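PDB 4ZOC: Lin1840 protein from Listeria innocua serovar 6a, which probably hydrolyses terminal, non-reducing beta-D-glucosyl residues to release beta-D-glucose, as a glycoside hydrolase family 3 beta-glucosidase involved in beta-1,2-glucan metabolism. Local coordinates for residues 88-93 with 410-415; 95-100 with 356-361; 131-136 with 231-236. The protein carries 2 engineered substitutions. All coordinates share one frame; numbering follows the deposited sequence.

The three contacts nest along the chain: contact 3 (131-136 with 231-236) falls inside the loop closed by contact 2 (95-100 with 356-361), which falls inside that closed by contact 1 (88-93 with 410-415). Contacts 1 and 3 reach the same parallel TIM-barrel sheet, through neighbouring strands 87-90 and 133-134, and their centres are about 13 Å apart. The centres of contacts 1 and 2 lie about 11 Å apart, joined by Tyr-96 stacking on Tyr-412; those of contacts 2 and 3 are about 20 Å apart. Together they run from the barrel interior, past a bound glucose, to the loops where the C-terminal domain meets the barrel.

Contact 1: residues 88-93 with 410-415; sequences FMADVI and NVYGEE
Asp-91 and the pair Val-411 and Tyr-412 are joined by two waters, one at each end of the Asp-91 backbone, with no direct hydrogen bond between the segments. The first water accepts from Asp-91 N (2.9 Å) and also bonds Tyr-412 OH (3.0 Å). The second lies 2.6 Å from Asp-91 O and accepts from Val-411 N (2.9 Å), so that a main-chain oxygen of one segment is linked to a main-chain nitrogen of the other.

Direct contact is by packing and centres on the tyrosine ring. Asp-91 O lies near the ring plane at its edge, with CE2 of Tyr-412 3.9 Å away, while the methyl of Ala-90, at the end of strand 87-90, approaches obliquely and comes 3.7 Å from Tyr-412 OH. Beside this, CB of Asp-91 meets CG2 of Val-411 at 4.1 Å. The other valine methyl, CG1, turned anti to the backbone N (chi1 176°), rests over one face of the Tyr-412 ring near its rim. Tyr-96 stacks on the opposite face, and Ser-63 O bonds the hydroxyl, which fixes the ring from several directions.

The loop is also braced internally: Asn-410 OD1 accepts from Gly-413 N in an Asx motif, the donor tilted 28° from the carbonyl plane.

This is a seam between the barrel and C-terminal domains of the family 3 fold, next to the sugar pocket: the Asp-91 side chain is about 6 Å from a bound glucose and touches the pocket residue Trp-409. With water as the hydrogen-bonding intermediary and only 161 Å² buried, the chemistry implies a hydrated domain junction, bridged by two waters and packed against the Tyr-412 ring.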
ATOM      1  N   PHE A  88      11.774  32.540  16.816  1.00  8.21           N
ATOM      2  CA  PHE A  88      11.956  31.313  17.618  1.00  8.13           C
ATOM      3  C   PHE A  88      10.784  30.388  17.378  1.00  7.77           C
ATOM      4  O   PHE A  88       9.608  30.756  17.595  1.00  8.95           O
ATOM      5  CB  PHE A  88      12.002  31.679  19.112  1.00  8.43           C
ATOM      6  CG  PHE A  88      13.310  32.320  19.547  1.00  9.77           C
ATOM      7  CD1 PHE A  88      13.588  33.670  19.245  1.00 10.21           C
ATOM      8  CD2 PHE A  88      14.278  31.554  20.190  1.00 12.01           C
ATOM      9  CE1 PHE A  88      14.801  34.206  19.616  1.00  9.43           C
ATOM     10  CE2 PHE A  88      15.490  32.094  20.601  1.00 11.96           C
ATOM     11  CZ  PHE A  88      15.765  33.426  20.285  1.00 10.23           C
ATOM     12  N   MET A  89      11.106  29.183  16.951  1.00  8.50           N
ATOM     13  CA  MET A  89      10.119  28.178  16.639  1.00  8.32           C
ATOM     14  C   MET A  89      10.341  26.907  17.457  1.00  9.04           C
ATOM     15  O   MET A  89      11.483  26.599  17.895  1.00  8.71           O
ATOM     16  CB  MET A  89      10.243  27.830  15.166  1.00  9.26           C
ATOM     17  CG  MET A  89      10.319  29.013  14.236  1.00  8.17           C
ATOM     18  SD  MET A  89       9.837  28.633  12.549  1.00  8.55           S
ATOM     19  CE  MET A  89      10.342  30.150  11.774  1.00  7.86           C
ATOM     20  N   ALA A  90       9.248  26.162  17.685  1.00  8.87           N
ATOM     21  CA  ALA A  90       9.395  24.962  18.526  1.00  9.63           C
ATOM     22  C   ALA A  90       8.325  23.945  18.197  1.00  8.48           C
ATOM     23  O   ALA A  90       7.300  24.279  17.594  1.00  7.49           O
ATOM     24  CB  ALA A  90       9.292  25.358  19.987  1.00  9.11           C
ATOM     25  N   ASP A  91       8.565  22.713  18.618  1.00  8.34           N
ATOM     26  CA  ASP A  91       7.557  21.645  18.485  1.00  9.68           C
ATOM     27  C   ASP A  91       6.628  21.617  19.697  1.00  9.77           C
ATOM     28  O   ASP A  91       6.984  21.012  20.699  1.00 13.53           O
ATOM     29  CB  ASP A  91       8.291  20.316  18.339  1.00 11.90           C
ATOM     30  CG  ASP A  91       8.937  20.200  16.947  1.00 11.76           C
ATOM     31  OD1 ASP A  91       8.202  20.103  15.923  1.00 17.37           O
ATOM     32  OD2 ASP A  91      10.117  20.193  16.897  1.00 14.94           O
ATOM     33  N   VAL A  92       5.493  22.331  19.595  1.00  7.36           N
ATOM     34  CA  VAL A  92       4.397  22.307  20.540  1.00  8.01           C
ATOM     35  C   VAL A  92       3.235  21.592  19.890  1.00  7.16           C
ATOM     36  O   VAL A  92       2.467  22.152  19.156  1.00  8.53           O
ATOM     37  CB  VAL A  92       4.102  23.728  21.117  1.00  8.62           C
ATOM     38  CG1 VAL A  92       3.265  23.585  22.368  1.00  8.70           C
ATOM     39  CG2 VAL A  92       5.455  24.437  21.245  1.00  7.92           C
ATOM     40  N   ILE A  93       3.171  20.286  20.149  1.00  7.03           N
ATOM     41  CA  ILE A  93       2.374  19.356  19.311  1.00  6.98           C
ATOM     42  C   ILE A  93       1.064  19.034  19.977  1.00  6.53           C
ATOM     43  O   ILE A  93       0.003  18.996  19.343  1.00  7.35           O
ATOM     44  CB  ILE A  93       3.161  18.067  19.022  1.00  6.65           C
ATOM     45  CG1 ILE A  93       4.589  18.417  18.461  1.00  7.52           C
ATOM     46  CG2 ILE A  93       2.332  17.086  18.168  1.00  5.84           C
ATOM     47  CD1 ILE A  93       4.536  19.398  17.276  1.00  7.97           C
ATOM     48  N   ASN A 410       6.526  14.976  22.869  1.00 13.53           N
ATOM     49  CA  ASN A 410       6.446  15.748  24.101  1.00 13.42           C
ATOM     50  C   ASN A 410       7.849  16.272  24.453  1.00 12.36           C
ATOM     51  O   ASN A 410       8.610  15.628  25.138  1.00 14.71           O
ATOM     52  CB  ASN A 410       5.891  14.875  25.222  1.00 12.38           C
ATOM     53  CG  ASN A 410       6.093  15.505  26.545  1.00 12.58           C
ATOM     54  OD1 ASN A 410       5.911  16.704  26.684  1.00 11.63           O
ATOM     55  ND2 ASN A 410       6.528  14.727  27.508  1.00 13.94           N
ATOM     56  N   VAL A 411       8.210  17.413  23.905  1.00 12.34           N
ATOM     57  CA  VAL A 411       9.564  17.971  23.958  1.00 15.29           C
ATOM     58  C   VAL A 411       9.825  18.675  25.278  1.00 16.07           C
ATOM     59  O   VAL A 411      10.969  18.680  25.748  1.00 13.90           O
ATOM     60  CB  VAL A 411       9.849  18.874  22.720  1.00 15.56           C
ATOM     61  CG1 VAL A 411      11.199  19.559  22.755  1.00 16.57           C
ATOM     62  CG2 VAL A 411       9.772  18.041  21.435  1.00 20.72           C
ATOM     63  N   TYR A 412       8.774  19.218  25.897  1.00 12.10           N
ATOM     64  CA  TYR A 412       8.928  20.122  27.023  1.00 11.38           C
ATOM     65  C   TYR A 412       8.258  19.680  28.313  1.00 12.67           C
ATOM     66  O   TYR A 412       8.624  20.160  29.364  1.00 14.37           O
ATOM     67  CB  TYR A 412       8.424  21.508  26.628  1.00 10.56           C
ATOM     68  CG  TYR A 412       9.240  22.122  25.514  1.00 12.30           C
ATOM     69  CD1 TYR A 412      10.436  22.798  25.786  1.00 14.83           C
ATOM     70  CD2 TYR A 412       8.801  22.052  24.179  1.00 12.23           C
ATOM     71  CE1 TYR A 412      11.167  23.376  24.738  1.00 15.58           C
ATOM     72  CE2 TYR A 412       9.549  22.601  23.101  1.00  9.80           C
ATOM     73  CZ  TYR A 412      10.734  23.278  23.410  1.00 14.01           C
ATOM     74  OH  TYR A 412      11.535  23.863  22.460  1.00 14.92           O
ATOM     75  N   GLY A 413       7.358  18.709  28.247  1.00 12.58           N
ATOM     76  CA  GLY A 413       6.607  18.262  29.401  1.00 11.56           C
ATOM     77  C   GLY A 413       7.410  17.274  30.236  1.00 12.76           C
ATOM     78  O   GLY A 413       8.251  16.497  29.710  1.00 13.16           O
ATOM     79  N   GLU A 414       7.179  17.305  31.522  1.00  9.49           N
ATOM     80  CA  GLU A 414       7.958  16.497  32.469  1.00 12.07           C
ATOM     81  C   GLU A 414       7.109  15.380  33.104  1.00 10.20           C
ATOM     82  O   GLU A 414       6.008  15.587  33.657  1.00  9.87           O
ATOM     83  CB  GLU A 414       8.587  17.371  33.571  1.00 14.04           C
ATOM     84  CG  GLU A 414       9.418  18.534  33.004  1.00 17.44           C
ATOM     85  CD  GLU A 414       9.948  19.432  34.075  1.00 20.73           C
ATOM     86  OE1 GLU A 414      10.790  18.930  34.851  1.00 21.46           O
ATOM     87  OE2 GLU A 414       9.513  20.623  34.156  1.00 26.56           O
ATOM     88  N   GLU A 415       7.693  14.186  33.127  1.00 10.84           N
ATOM     89  CA  GLU A 415       7.016  13.064  33.730  1.00  9.10           C
ATOM     90  C   GLU A 415       6.710  13.220  35.249  1.00  9.69           C
ATOM     91  O   GLU A 415       5.676  12.771  35.719  1.00 11.25           O
ATOM     92  CB  GLU A 415       7.720  11.727  33.403  1.00 10.24           C
ATOM     93  CG  GLU A 415       7.501  11.348  31.950  1.00 10.45           C
ATOM     94  CD  GLU A 415       8.116  10.051  31.548  1.00 12.70           C
ATOM     95  OE1 GLU A 415       8.774   9.451  32.401  1.00 14.42           O
ATOM     96  OE2 GLU A 415       7.989   9.652  30.341  1.00 11.13           O
TER
HETATM   97  O   HOH W   1      11.063  22.294  19.958  1.00 12.05           O
HETATM   98  O   HOH W   2       6.439  19.205  22.532  1.00 21.64           O

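Contact 2: residues 95-100 with 356-361; sequences GYKTVF and KDILTD
Lys-97 and Ile-358 supply the first apolar contact. The methyl CG2 of Ile-358 sits against the base of the lysine chain, 3.6 Å from CG and 3.7 Å from CB of Lys-97. The lysine then bends sharply at chi2 (-93°), which carries its amino group off this hydrophobic patch to a hydrogen bond with Tyr-412 O. One side chain thus serves two purposes, its methylenes packing here and its charged end reaching the C-terminal domain.

The second group of packing contacts involves Leu-359. Its CD1 lies 3.9 Å from the carbonyl oxygen of Lys-97 and 3.5 Å from OG1 of Thr-98, and the same hydroxyl oxygen is 3.4 Å from CA of Leu-359. These are carbon-oxygen contacts; no hydrogen bond crosses directly between the segments. The CA atoms of Thr-98 and Leu-359 are 5.3 Å apart, so the two backbones pass close where Leu-359 takes up left-handed backbone angles (phi/psi 59°/49°).

Polar interactions come through a third party, Glu-125 of helix 112-128. Its OE1 bonds Lys-97 N, whereas OE2 bonds both Thr-98 OG1 and Leu-359 N, clamping the two segments to one carboxylate. A further polar element follows directly: Thr-360 is the N-cap of helix 361-374, its OG1 bonding Ser-363 N.

Such a set of hydrogen bonds would favour a negatively charged Glu-125. With no direct hydrogen bond across, the two segments are held by apolar packing and by the shared carboxylate of Glu-125, which ties the loop after strand 87-90 to the entry of helix 361-374.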
ATOM      1  N   GLY A  95       0.636  20.159  23.521  1.00  7.14           N
ATOM      2  CA  GLY A  95       0.859  20.777  24.812  1.00  7.30           C
ATOM      3  C   GLY A  95       2.320  21.129  25.007  1.00  8.20           C
ATOM      4  O   GLY A  95       3.245  20.495  24.393  1.00 10.56           O
ATOM      5  N   TYR A  96       2.530  22.157  25.865  1.00  8.67           N
ATOM      6  CA  TYR A  96       3.822  22.615  26.202  1.00  8.32           C
ATOM      7  C   TYR A  96       4.315  21.937  27.468  1.00 10.07           C
ATOM      8  O   TYR A  96       4.970  20.875  27.404  1.00 11.38           O
ATOM      9  CB  TYR A  96       3.916  24.178  26.241  1.00  8.17           C
ATOM     10  CG  TYR A  96       5.339  24.654  26.327  1.00  8.32           C
ATOM     11  CD1 TYR A  96       6.202  24.549  25.233  1.00  9.12           C
ATOM     12  CD2 TYR A  96       5.838  25.267  27.459  1.00  9.84           C
ATOM     13  CE1 TYR A  96       7.500  24.951  25.298  1.00  9.11           C
ATOM     14  CE2 TYR A  96       7.129  25.697  27.532  1.00  8.74           C
ATOM     15  CZ  TYR A  96       8.004  25.508  26.443  1.00 10.17           C
ATOM     16  OH  TYR A  96       9.317  25.904  26.506  1.00  9.34           O
ATOM     17  N   LYS A  97       4.026  22.529  28.635  1.00 11.07           N
ATOM     18  CA  LYS A  97       4.306  21.887  29.947  1.00 10.30           C
ATOM     19  C   LYS A  97       3.098  21.153  30.466  1.00 10.25           C
ATOM     20  O   LYS A  97       3.265  20.032  31.041  1.00 10.63           O
ATOM     21  CB  LYS A  97       4.801  22.879  31.006  1.00 12.91           C
ATOM     22  CG  LYS A  97       6.150  23.395  30.630  1.00 15.88           C
ATOM     23  CD  LYS A  97       7.261  22.602  31.237  1.00 22.06           C
ATOM     24  CE  LYS A  97       8.577  23.119  30.668  1.00 25.77           C
ATOM     25  NZ  LYS A  97       9.601  22.042  30.947  1.00 26.31           N
ATOM     26  N   THR A  98       1.895  21.711  30.260  1.00  8.59           N
ATOM     27  CA  THR A  98       0.680  20.950  30.488  1.00  8.77           C
ATOM     28  C   THR A  98       0.405  20.099  29.243  1.00  9.60           C
ATOM     29  O   THR A  98       0.073  20.661  28.151  1.00  9.14           O
ATOM     30  CB  THR A  98      -0.550  21.830  30.815  1.00  9.65           C
ATOM     31  OG1 THR A  98      -0.209  22.761  31.852  1.00  9.12           O
ATOM     32  CG2 THR A  98      -1.761  20.895  31.262  1.00  9.51           C
ATOM     33  N   VAL A  99       0.628  18.781  29.357  1.00  8.26           N
ATOM     34  CA  VAL A  99       0.586  17.924  28.186  1.00  7.17           C
ATOM     35  C   VAL A  99      -0.828  17.368  28.057  1.00  7.55           C
ATOM     36  O   VAL A  99      -1.396  16.831  28.995  1.00  7.98           O
ATOM     37  CB  VAL A  99       1.636  16.815  28.201  1.00  7.34           C
ATOM     38  CG1 VAL A  99       1.635  15.997  26.890  1.00  8.07           C
ATOM     39  CG2 VAL A  99       2.990  17.365  28.481  1.00  8.82           C
ATOM     40  N   PHE A 100      -1.394  17.589  26.885  1.00  8.09           N
ATOM     41  CA  PHE A 100      -2.722  17.166  26.511  1.00  7.55           C
ATOM     42  C   PHE A 100      -2.627  15.800  25.792  1.00  8.20           C
ATOM     43  O   PHE A 100      -1.514  15.296  25.475  1.00  7.71           O
ATOM     44  CB  PHE A 100      -3.392  18.215  25.605  1.00  8.22           C
ATOM     45  CG  PHE A 100      -3.886  19.437  26.338  1.00  8.12           C
ATOM     46  CD1 PHE A 100      -2.994  20.349  26.829  1.00  8.69           C
ATOM     47  CD2 PHE A 100      -5.249  19.722  26.448  1.00  7.84           C
ATOM     48  CE1 PHE A 100      -3.419  21.460  27.505  1.00  9.00           C
ATOM     49  CE2 PHE A 100      -5.655  20.807  27.158  1.00  8.08           C
ATOM     50  CZ  PHE A 100      -4.744  21.680  27.687  1.00  6.95           C
ATOM     51  N   LYS A 356       4.131  32.324  35.922  1.00 14.40           N
ATOM     52  CA  LYS A 356       2.826  32.105  36.612  1.00 16.74           C
ATOM     53  C   LYS A 356       1.801  31.481  35.633  1.00 14.38           C
ATOM     54  O   LYS A 356       0.831  30.914  36.076  1.00 13.33           O
ATOM     55  CB  LYS A 356       2.328  33.399  37.237  1.00 18.84           C
ATOM     56  CG  LYS A 356       1.853  34.432  36.229  1.00 23.49           C
ATOM     57  CD  LYS A 356       1.498  35.734  36.938  1.00 35.28           C
ATOM     58  CE  LYS A 356       2.723  36.578  37.324  1.00 31.35           C
ATOM     59  NZ  LYS A 356       2.308  37.554  38.368  1.00 35.79           N
ATOM     60  N   ASP A 357       2.045  31.612  34.326  1.00 11.90           N
ATOM     61  CA  ASP A 357       1.151  31.109  33.300  1.00 12.50           C
ATOM     62  C   ASP A 357       1.377  29.596  32.909  1.00 13.12           C
ATOM     63  O   ASP A 357       0.655  29.073  32.077  1.00 16.19           O
ATOM     64  CB  ASP A 357       1.224  31.960  32.018  1.00 11.73           C
ATOM     65  CG  ASP A 357       0.615  33.383  32.155  1.00 16.09           C
ATOM     66  OD1 ASP A 357      -0.086  33.646  33.140  1.00 19.29           O
ATOM     67  OD2 ASP A 357       0.836  34.233  31.234  1.00 13.05           O
ATOM     68  N   ILE A 358       2.375  28.950  33.491  1.00 12.39           N
ATOM     69  CA  ILE A 358       2.852  27.617  33.126  1.00 15.80           C
ATOM     70  C   ILE A 358       2.381  26.616  34.149  1.00 13.78           C
ATOM     71  O   ILE A 358       2.573  26.782  35.395  1.00 13.88           O
ATOM     72  CB  ILE A 358       4.356  27.594  32.921  1.00 16.80           C
ATOM     73  CG1 ILE A 358       4.677  28.511  31.711  1.00 19.38           C
ATOM     74  CG2 ILE A 358       4.860  26.194  32.580  1.00 18.90           C
ATOM     75  CD1 ILE A 358       6.130  28.822  31.481  1.00 18.09           C
ATOM     76  N   LEU A 359       1.734  25.606  33.638  1.00 12.18           N
ATOM     77  CA  LEU A 359       1.284  24.448  34.412  1.00 11.86           C
ATOM     78  C   LEU A 359       0.335  24.924  35.534  1.00 11.82           C
ATOM     79  O   LEU A 359       0.504  24.548  36.649  1.00 14.89           O
ATOM     80  CB  LEU A 359       2.492  23.620  34.893  1.00 13.95           C
ATOM     81  CG  LEU A 359       2.250  22.230  35.470  1.00 15.77           C
ATOM     82  CD1 LEU A 359       1.693  21.329  34.396  1.00 19.05           C
ATOM     83  CD2 LEU A 359       3.538  21.625  36.015  1.00 16.22           C
ATOM     84  N   THR A 360      -0.670  25.759  35.210  1.00 10.44           N
ATOM     85  CA  THR A 360      -1.645  26.195  36.207  1.00 12.96           C
ATOM     86  C   THR A 360      -2.632  25.062  36.482  1.00 14.09           C
ATOM     87  O   THR A 360      -2.858  24.205  35.597  1.00 11.79           O
ATOM     88  CB  THR A 360      -2.516  27.433  35.780  1.00 11.61           C
ATOM     89  OG1 THR A 360      -3.321  27.149  34.608  1.00 11.03           O
ATOM     90  CG2 THR A 360      -1.639  28.639  35.541  1.00 15.11           C
ATOM     91  N   ASP A 361      -3.281  25.100  37.655  1.00 12.99           N
ATOM     92  CA  ASP A 361      -4.382  24.197  37.899  1.00 14.57           C
ATOM     93  C   ASP A 361      -5.526  24.307  36.865  1.00 14.09           C
ATOM     94  O   ASP A 361      -6.083  23.297  36.507  1.00 14.94           O
ATOM     95  CB  ASP A 361      -4.933  24.404  39.313  1.00 17.70           C
ATOM     96  CG  ASP A 361      -3.932  23.959  40.361  1.00 20.74           C
ATOM     97  OD1 ASP A 361      -2.911  23.310  40.021  1.00 20.63           O
ATOM     98  OD2 ASP A 361      -4.150  24.257  41.530  1.00 33.60           O
TER

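Contact 3: residues 131-136 with 231-236; sequences HHVTFS and AKLVMT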
ATOM      1  N   HIS A 131       8.633  31.222  22.851  1.00 12.74           N
ATOM      2  CA  HIS A 131       8.418  30.692  21.502  1.00  9.80           C
ATOM      3  C   HIS A 131       7.393  31.483  20.702  1.00  8.09           C
ATOM      4  O   HIS A 131       6.333  31.770  21.187  1.00 10.40           O
ATOM      5  CB  HIS A 131       7.948  29.236  21.597  1.00 10.31           C
ATOM      6  CG  HIS A 131       8.861  28.345  22.390  1.00  9.26           C
ATOM      7  ND1 HIS A 131      10.133  28.004  21.977  1.00  9.04           N
ATOM      8  CD2 HIS A 131       8.701  27.775  23.606  1.00  7.51           C
ATOM      9  CE1 HIS A 131      10.701  27.236  22.882  1.00  8.60           C
ATOM     10  NE2 HIS A 131       9.857  27.098  23.887  1.00  8.70           N
ATOM     11  N   HIS A 132       7.701  31.726  19.421  1.00  8.99           N
ATOM     12  CA  HIS A 132       6.865  32.528  18.513  1.00  8.30           C
ATOM     13  C   HIS A 132       6.026  31.682  17.579  1.00  8.43           C
ATOM     14  O   HIS A 132       4.981  32.141  17.153  1.00  9.72           O
ATOM     15  CB  HIS A 132       7.682  33.408  17.608  1.00  7.28           C
ATOM     16  CG  HIS A 132       8.652  34.269  18.371  1.00 10.26           C
ATOM     17  ND1 HIS A 132       9.839  34.694  17.838  1.00  9.09           N
ATOM     18  CD2 HIS A 132       8.593  34.772  19.626  1.00  9.69           C
ATOM     19  CE1 HIS A 132      10.508  35.395  18.749  1.00 12.11           C
ATOM     20  NE2 HIS A 132       9.766  35.488  19.832  1.00  9.53           N
ATOM     21  N   VAL A 133       6.535  30.522  17.183  1.00  8.21           N
ATOM     22  CA  VAL A 133       5.877  29.616  16.231  1.00  7.47           C
ATOM     23  C   VAL A 133       5.870  28.201  16.748  1.00  8.26           C
ATOM     24  O   VAL A 133       6.859  27.749  17.308  1.00  9.74           O
ATOM     25  CB  VAL A 133       6.730  29.541  14.879  1.00  7.49           C
ATOM     26  CG1 VAL A 133       6.126  28.666  13.807  1.00  8.12           C
ATOM     27  CG2 VAL A 133       6.958  30.900  14.302  1.00  8.97           C
ATOM     28  N   THR A 134       4.780  27.477  16.503  1.00  8.83           N
ATOM     29  CA  THR A 134       4.813  26.044  16.700  1.00  7.47           C
ATOM     30  C   THR A 134       4.643  25.276  15.414  1.00  8.01           C
ATOM     31  O   THR A 134       3.826  25.658  14.564  1.00  7.62           O
ATOM     32  CB  THR A 134       3.733  25.577  17.704  1.00  7.58           C
ATOM     33  OG1 THR A 134       3.817  24.151  17.845  1.00  9.16           O
ATOM     34  CG2 THR A 134       2.249  25.916  17.253  1.00  6.86           C
ATOM     35  N   PHE A 135       5.315  24.127  15.366  1.00  8.71           N
ATOM     36  CA  PHE A 135       5.253  23.209  14.232  1.00  8.10           C
ATOM     37  C   PHE A 135       4.040  22.272  14.375  1.00  7.88           C
ATOM     38  O   PHE A 135       4.189  21.037  14.592  1.00  7.08           O
ATOM     39  CB  PHE A 135       6.520  22.457  14.123  1.00  7.49           C
ATOM     40  CG  PHE A 135       7.792  23.333  13.901  1.00  7.53           C
ATOM     41  CD1 PHE A 135       7.804  24.379  12.878  1.00  6.61           C
ATOM     42  CD2 PHE A 135       8.949  23.107  14.666  1.00  6.99           C
ATOM     43  CE1 PHE A 135       8.910  25.113  12.691  1.00  7.16           C
ATOM     44  CE2 PHE A 135      10.105  23.810  14.391  1.00  7.82           C
ATOM     45  CZ  PHE A 135      10.066  24.797  13.394  1.00  7.87           C
ATOM     46  N   SER A 136       2.871  22.881  14.343  1.00  7.27           N
ATOM     47  CA  SER A 136       1.592  22.228  14.507  1.00  7.64           C
ATOM     48  C   SER A 136       0.528  23.128  13.890  1.00  7.41           C
ATOM     49  O   SER A 136       0.696  24.350  13.848  1.00  6.85           O
ATOM     50  CB  SER A 136       1.300  21.990  16.014  1.00  8.47           C
ATOM     51  OG  SER A 136      -0.014  21.546  16.286  1.00 10.62           O
ATOM     52  N   ALA A 231      -3.340  29.871   8.763  1.00  9.73           N
ATOM     53  CA  ALA A 231      -2.041  29.358   9.303  1.00 10.13           C
ATOM     54  C   ALA A 231      -0.872  30.150   8.744  1.00  8.83           C
ATOM     55  O   ALA A 231      -0.758  30.337   7.508  1.00  9.43           O
ATOM     56  CB  ALA A 231      -1.844  27.880   8.990  1.00 10.71           C
ATOM     57  N   LYS A 232       0.020  30.621   9.610  1.00  9.27           N
ATOM     58  CA  LYS A 232       1.102  31.473   9.125  1.00 10.46           C
ATOM     59  C   LYS A 232       2.185  30.837   8.329  1.00  9.91           C
ATOM     60  O   LYS A 232       2.711  31.487   7.416  1.00 12.06           O
ATOM     61  CB  LYS A 232       1.667  32.314  10.254  1.00  9.44           C
ATOM     62  CG  LYS A 232       0.667  33.414  10.704  1.00 12.04           C
ATOM     63  CD  LYS A 232       0.788  34.586   9.777  1.00 16.76           C
ATOM     64  CE  LYS A 232      -0.142  35.731  10.011  1.00 20.06           C
ATOM     65  NZ  LYS A 232       0.076  36.674   8.855  1.00 19.92           N
ATOM     66  N   LEU A 233       2.601  29.603   8.668  1.00  8.65           N
ATOM     67  CA  LEU A 233       3.697  28.940   7.982  1.00  7.75           C
ATOM     68  C   LEU A 233       3.253  27.553   7.465  1.00  7.26           C
ATOM     69  O   LEU A 233       2.262  27.016   7.948  1.00  7.28           O
ATOM     70  CB  LEU A 233       4.894  28.705   8.904  1.00  8.38           C
ATOM     71  CG  LEU A 233       5.665  29.936   9.435  1.00  9.29           C
ATOM     72  CD1 LEU A 233       4.991  30.540  10.644  1.00 11.83           C
ATOM     73  CD2 LEU A 233       7.111  29.521   9.751  1.00  9.24           C
ATOM     74  N   VAL A 234       3.980  27.019   6.514  1.00  8.75           N
ATOM     75  CA  VAL A 234       3.863  25.642   6.081  1.00  9.24           C
ATOM     76  C   VAL A 234       5.237  25.013   6.129  1.00  8.65           C
ATOM     77  O   VAL A 234       6.234  25.670   5.826  1.00  7.87           O
ATOM     78  CB  VAL A 234       3.261  25.568   4.676  1.00 10.98           C
ATOM     79  CG1 VAL A 234       3.214  24.126   4.139  1.00 11.95           C
ATOM     80  CG2 VAL A 234       1.871  26.123   4.712  1.00 11.32           C
ATOM     81  N   MET A 235       5.314  23.723   6.460  1.00  8.61           N
ATOM     82  CA  MET A 235       6.592  23.016   6.489  1.00  7.28           C
ATOM     83  C   MET A 235       6.573  21.911   5.431  1.00  7.17           C
ATOM     84  O   MET A 235       5.526  21.265   5.235  1.00  6.38           O
ATOM     85  CB  MET A 235       6.835  22.363   7.883  1.00  7.04           C
ATOM     86  CG  MET A 235       8.079  21.501   7.976  1.00  7.79           C
ATOM     87  SD  MET A 235       8.218  20.549   9.486  1.00  9.23           S
ATOM     88  CE  MET A 235       8.427  21.881  10.680  1.00 11.84           C
ATOM     89  N   THR A 236       7.692  21.727   4.723  1.00  6.86           N
ATOM     90  CA  THR A 236       7.778  20.646   3.679  1.00  6.39           C
ATOM     91  C   THR A 236       7.779  19.233   4.281  1.00  7.07           C
ATOM     92  O   THR A 236       7.986  19.090   5.499  1.00  7.09           O
ATOM     93  CB  THR A 236       9.043  20.812   2.832  1.00  7.03           C
ATOM     94  OG1 THR A 236      10.223  20.410   3.575  1.00  8.11           O
ATOM     95  CG2 THR A 236       9.113  22.241   2.253  1.00  7.15           C
TER
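Met-235 lays its terminal methyl over a face of the Phe-135 ring, the two side chains crossing at about a right angle. CE of Met-235 is 3.7 Å from the centroid of the Phe-135 ring and 25° off its normal, the geometry of a CH-pi contact. It stands somewhat toward the rim, with CD1 of Phe-135 its nearest atom at 3.4 Å. The methionine chain runs extended through its first two torsions and turns only at chi3 (-66°), bringing the methyl back over the aromatic face. Phe-135 is itself set at a bend in the chain: it is the centre of an inverse gamma turn, in which Ser-136 N makes a weak bond to Thr-134 O (2.9 Å).

The second pair meets quite differently. Val-133 and Leu-233 point at one another and touch tip to tip, CG1 of the valine 3.8 Å from CD1 of the leucine, with the other valine methyl, CG2, slightly farther from that same CD1 at 4.2 Å. All four side chains are buried and apolar, and no hydrogen bond joins the segments.

The backbones are too far apart for sheet pairing, CA of Phe-135 being 7.9 Å from CA of Met-235. Strand 187-193 lies between strands 133-134 and 233-236 in the parallel sheet, and the contact reaches across it, as expected for side chains packing within a TIM barrel. Cys-189 of that intervening strand touches Leu-233 and Met-235; Met-89 of strand 87-90 borders Val-133 and Phe-135, and Ile-268 of strand 266-268 meets both Phe-135 and Met-235.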